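PDB 5MQO: Non-reducing end beta-L-arabinofuranosidase from Bacteroides thetaiotaomicron, which probably hydrolyses glycosidic bonds in complex plant pectin, as a family GH127 glycoside hydrolase. Local coordinates for residues Gly419-Thr430 with Trp445-Phe456. Residues are numbered along the deposited sequence; the frame is centred on the assembly and turned at random.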
# COMPACT_ATOMS: atom_id res chain seq x y z
N GLY A 419 0.41 -7.90 -6.09
CA GLY A 419 1.77 -8.02 -6.56
C GLY A 419 2.48 -9.33 -6.32
O GLY A 419 3.57 -9.54 -6.88
N ILE A 420 1.90 -10.20 -5.48
CA ILE A 420 2.50 -11.47 -5.12
C ILE A 420 1.48 -12.56 -5.36
O ILE A 420 0.29 -12.31 -5.28
CB ILE A 420 3.01 -11.48 -3.64
CG1 ILE A 420 4.06 -12.58 -3.42
CG2 ILE A 420 1.85 -11.56 -2.63
CD1 ILE A 420 4.64 -12.65 -2.00
N SER A 421 1.97 -13.76 -5.69
CA SER A 421 1.13 -14.96 -5.85
C SER A 421 0.52 -15.43 -4.51
O SER A 421 0.94 -14.99 -3.44
CB SER A 421 1.96 -16.10 -6.49
OG SER A 421 3.19 -16.34 -5.80
N LEU A 422 -0.49 -16.29 -4.59
CA LEU A 422 -1.04 -16.92 -3.40
C LEU A 422 -0.04 -17.91 -2.78
O LEU A 422 0.05 -17.97 -1.56
CB LEU A 422 -2.38 -17.56 -3.69
CG LEU A 422 -3.51 -16.57 -3.94
CD1 LEU A 422 -4.74 -17.30 -4.44
CD2 LEU A 422 -3.85 -15.77 -2.68
N ASP A 423 0.77 -18.62 -3.59
CA ASP A 423 1.85 -19.48 -3.05
C ASP A 423 3.08 -18.75 -2.50
O ASP A 423 4.05 -19.41 -2.16
CB ASP A 423 2.28 -20.60 -4.04
CG ASP A 423 2.98 -20.09 -5.31
OD1 ASP A 423 3.35 -18.91 -5.44
OD2 ASP A 423 3.16 -20.92 -6.23
N GLY A 424 3.05 -17.42 -2.45
CA GLY A 424 4.11 -16.63 -1.81
C GLY A 424 5.44 -16.55 -2.53
O GLY A 424 6.40 -16.06 -1.96
N LYS A 425 5.50 -17.02 -3.77
CA LYS A 425 6.76 -17.23 -4.47
C LYS A 425 6.95 -16.43 -5.75
O LYS A 425 8.10 -16.23 -6.16
CB LYS A 425 6.88 -18.70 -4.84
CG LYS A 425 7.17 -19.61 -3.67
CD LYS A 425 7.51 -20.99 -4.20
CE LYS A 425 7.58 -21.98 -3.07
NZ LYS A 425 8.19 -23.24 -3.57
N LYS A 426 5.85 -16.03 -6.38
CA LYS A 426 5.93 -15.32 -7.65
C LYS A 426 5.40 -13.88 -7.52
O LYS A 426 4.49 -13.62 -6.73
CB LYS A 426 5.20 -16.13 -8.73
CG LYS A 426 5.84 -17.48 -9.02
CD LYS A 426 5.01 -18.33 -9.98
CE LYS A 426 3.88 -19.04 -9.26
NZ LYS A 426 2.68 -19.18 -10.12
N TYR A 427 5.99 -12.97 -8.30
CA TYR A 427 5.69 -11.55 -8.22
C TYR A 427 5.32 -10.87 -9.57
O TYR A 427 5.83 -11.23 -10.63
CB TYR A 427 6.87 -10.82 -7.61
CG TYR A 427 7.18 -11.24 -6.21
CD1 TYR A 427 7.94 -12.39 -5.95
CD2 TYR A 427 6.73 -10.49 -5.11
CE1 TYR A 427 8.24 -12.79 -4.64
CE2 TYR A 427 7.03 -10.87 -3.80
CZ TYR A 427 7.78 -12.02 -3.55
OH TYR A 427 8.08 -12.40 -2.26
N PHE A 428 4.44 -9.88 -9.50
CA PHE A 428 4.20 -8.96 -10.60
C PHE A 428 5.05 -7.72 -10.44
O PHE A 428 5.12 -7.16 -9.34
CB PHE A 428 2.73 -8.44 -10.63
CG PHE A 428 1.76 -9.32 -11.36
CD1 PHE A 428 2.07 -9.88 -12.60
CD2 PHE A 428 0.50 -9.52 -10.83
CE1 PHE A 428 1.16 -10.66 -13.26
CE2 PHE A 428 -0.41 -10.31 -11.48
CZ PHE A 428 -0.09 -10.88 -12.70
N TYR A 429 5.60 -7.25 -11.56
CA TYR A 429 6.04 -5.86 -11.69
C TYR A 429 4.84 -4.93 -12.02
O TYR A 429 4.48 -4.08 -11.19
CB TYR A 429 7.12 -5.75 -12.76
CG TYR A 429 7.87 -4.43 -12.81
CD1 TYR A 429 8.81 -4.08 -11.81
CD2 TYR A 429 7.70 -3.56 -13.88
CE1 TYR A 429 9.53 -2.88 -11.89
CE2 TYR A 429 8.40 -2.36 -13.96
CZ TYR A 429 9.32 -2.03 -12.97
OH TYR A 429 10.00 -0.85 -13.07
N THR A 430 4.21 -5.09 -13.20
CA THR A 430 2.97 -4.37 -13.54
C THR A 430 1.70 -5.02 -12.92
O THR A 430 1.63 -6.24 -12.73
CB THR A 430 2.75 -4.30 -15.07
OG1 THR A 430 2.88 -5.61 -15.64
CG2 THR A 430 3.73 -3.39 -15.71
N TRP A 445 7.49 -6.17 -19.46
CA TRP A 445 7.26 -6.83 -18.16
C TRP A 445 6.26 -7.98 -18.28
O TRP A 445 5.23 -7.84 -18.94
CB TRP A 445 6.89 -5.85 -17.01
CG TRP A 445 7.75 -4.65 -17.04
CD1 TRP A 445 7.34 -3.36 -17.22
CD2 TRP A 445 9.17 -4.62 -16.98
NE1 TRP A 445 8.43 -2.51 -17.24
CE2 TRP A 445 9.57 -3.26 -17.10
CE3 TRP A 445 10.17 -5.61 -16.83
CZ2 TRP A 445 10.92 -2.86 -17.08
CZ3 TRP A 445 11.52 -5.21 -16.81
CH2 TRP A 445 11.88 -3.85 -16.94
N PRO A 446 6.58 -9.13 -17.65
CA PRO A 446 5.68 -10.28 -17.76
C PRO A 446 4.28 -10.02 -17.21
O PRO A 446 4.09 -9.15 -16.33
CB PRO A 446 6.41 -11.37 -16.96
CG PRO A 446 7.30 -10.62 -16.01
CD PRO A 446 7.72 -9.39 -16.75
N LYS A 447 3.31 -10.74 -17.75
CA LYS A 447 1.92 -10.60 -17.34
C LYS A 447 1.39 -11.85 -16.66
O LYS A 447 0.19 -11.98 -16.42
CB LYS A 447 1.08 -10.18 -18.54
CG LYS A 447 1.48 -8.83 -19.15
CD LYS A 447 1.23 -7.67 -18.20
CE LYS A 447 1.52 -6.30 -18.82
NZ LYS A 447 2.95 -5.87 -18.79
N GLU A 448 2.30 -12.75 -16.31
CA GLU A 448 2.06 -13.78 -15.33
C GLU A 448 3.10 -13.57 -14.25
O GLU A 448 4.22 -13.15 -14.56
CB GLU A 448 2.23 -15.13 -15.97
CG GLU A 448 1.19 -15.40 -17.04
CD GLU A 448 1.24 -16.84 -17.57
OE1 GLU A 448 1.38 -17.02 -18.80
OE2 GLU A 448 1.16 -17.78 -16.73
N ARG A 449 2.75 -13.81 -12.99
CA ARG A 449 3.73 -13.63 -11.90
C ARG A 449 4.90 -14.58 -12.09
O ARG A 449 4.73 -15.70 -12.55
CB ARG A 449 3.10 -13.82 -10.52
CG ARG A 449 2.17 -12.69 -10.14
CD ARG A 449 1.71 -12.73 -8.70
NE ARG A 449 0.46 -11.98 -8.57
CZ ARG A 449 -0.75 -12.44 -8.92
NH1 ARG A 449 -0.91 -13.67 -9.40
NH2 ARG A 449 -1.81 -11.64 -8.80
N THR A 450 6.08 -14.10 -11.74
CA THR A 450 7.31 -14.87 -11.92
C THR A 450 8.13 -14.90 -10.64
O THR A 450 8.07 -13.96 -9.82
CB THR A 450 8.15 -14.32 -13.11
OG1 THR A 450 9.20 -15.25 -13.40
CG2 THR A 450 8.77 -12.97 -12.81
N GLU A 451 8.91 -15.97 -10.45
CA GLU A 451 9.71 -16.11 -9.22
C GLU A 451 11.08 -15.48 -9.36
O GLU A 451 11.96 -15.78 -8.56
CB GLU A 451 9.77 -17.57 -8.73
CG GLU A 451 10.13 -18.69 -9.70
CD GLU A 451 9.99 -20.10 -9.07
OE1 GLU A 451 10.97 -20.87 -9.12
OE2 GLU A 451 8.91 -20.45 -8.53
N TYR A 452 11.21 -14.54 -10.30
CA TYR A 452 12.50 -14.02 -10.76
C TYR A 452 12.62 -12.60 -10.23
O TYR A 452 12.17 -11.63 -10.84
CB TYR A 452 12.62 -14.07 -12.30
CG TYR A 452 12.89 -15.48 -12.82
CD1 TYR A 452 14.09 -15.79 -13.48
CD2 TYR A 452 11.96 -16.52 -12.62
CE1 TYR A 452 14.34 -17.09 -13.94
CE2 TYR A 452 12.20 -17.81 -13.08
CZ TYR A 452 13.39 -18.09 -13.74
OH TYR A 452 13.63 -19.37 -14.19
N ILE A 453 13.21 -12.53 -9.04
CA ILE A 453 13.45 -11.28 -8.34
C ILE A 453 14.55 -10.60 -9.15
O ILE A 453 14.31 -9.53 -9.70
CB ILE A 453 13.84 -11.53 -6.84
CG1 ILE A 453 12.64 -12.12 -6.07
CG2 ILE A 453 14.36 -10.26 -6.16
CD1 ILE A 453 12.41 -13.61 -6.25
N SER A 454 15.71 -11.28 -9.25
CA SER A 454 16.88 -10.88 -10.05
C SER A 454 16.84 -9.48 -10.70
O SER A 454 17.55 -8.58 -10.24
CB SER A 454 17.15 -11.95 -11.13
OG SER A 454 17.31 -13.24 -10.57
N CYS A 455 15.98 -9.30 -11.71
CA CYS A 455 15.89 -8.05 -12.51
C CYS A 455 15.17 -6.87 -11.80
O CYS A 455 15.61 -5.72 -11.90
CB CYS A 455 15.25 -8.31 -13.90
SG CYS A 455 16.43 -8.52 -15.27
N PHE A 456 14.08 -7.16 -11.09
CA PHE A 456 13.25 -6.11 -10.49
C PHE A 456 13.77 -5.84 -9.06
O PHE A 456 14.16 -6.77 -8.35
CB PHE A 456 11.75 -6.48 -10.46
CG PHE A 456 11.33 -7.56 -11.45
CD1 PHE A 456 11.73 -7.51 -12.79
CD2 PHE A 456 10.52 -8.63 -11.03
CE1 PHE A 456 11.34 -8.51 -13.68
CE2 PHE A 456 10.13 -9.63 -11.92
CZ PHE A 456 10.54 -9.57 -13.25
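A single antiparallel beta bridge, the hydrogen-bonded pair Tyr427-Thr450, pins together two loops of the GH127 catalytic domain. Tyr427 N donates to Thr450 O at 2.8 Å, and Thr450 N returns a bond to Tyr427 O at 3.1 Å; both are nearly straight (N-H...O at least 167°). Beside the bridge, Arg449 lays its aliphatic stem over the ring of Phe428: CG stands 3.5 Å from the ring centroid and 6° off the normal, a CH-pi contact. The stem runs extended from CG to NE, which brings one face of the guanidinium over Phe428 CE2 and its NH2 and NH1 to the carbonyl oxygens of Ser418 and Trp682. These loops flank strand 434-435, one following helix 402-416 and the other leading into helix 458-466. With an alanine at Phe428, Arg449 would probably lose the CH-pi cover of CG and the packing on that guanidinium face. Farther along, Tyr429 turns its edge to the face of Trp445, its centroid 4.3 Å from that of the Trp445 five-membered ring and the planes at 53°, while Tyr429 CD1 meets Phe456 CB at 4.0 Å, completing an aromatic cluster. Lys447 curls back so that NZ bonds Thr430 OG1 at 3.2 Å, Trp445 O and the hydroxyl of Tyr345.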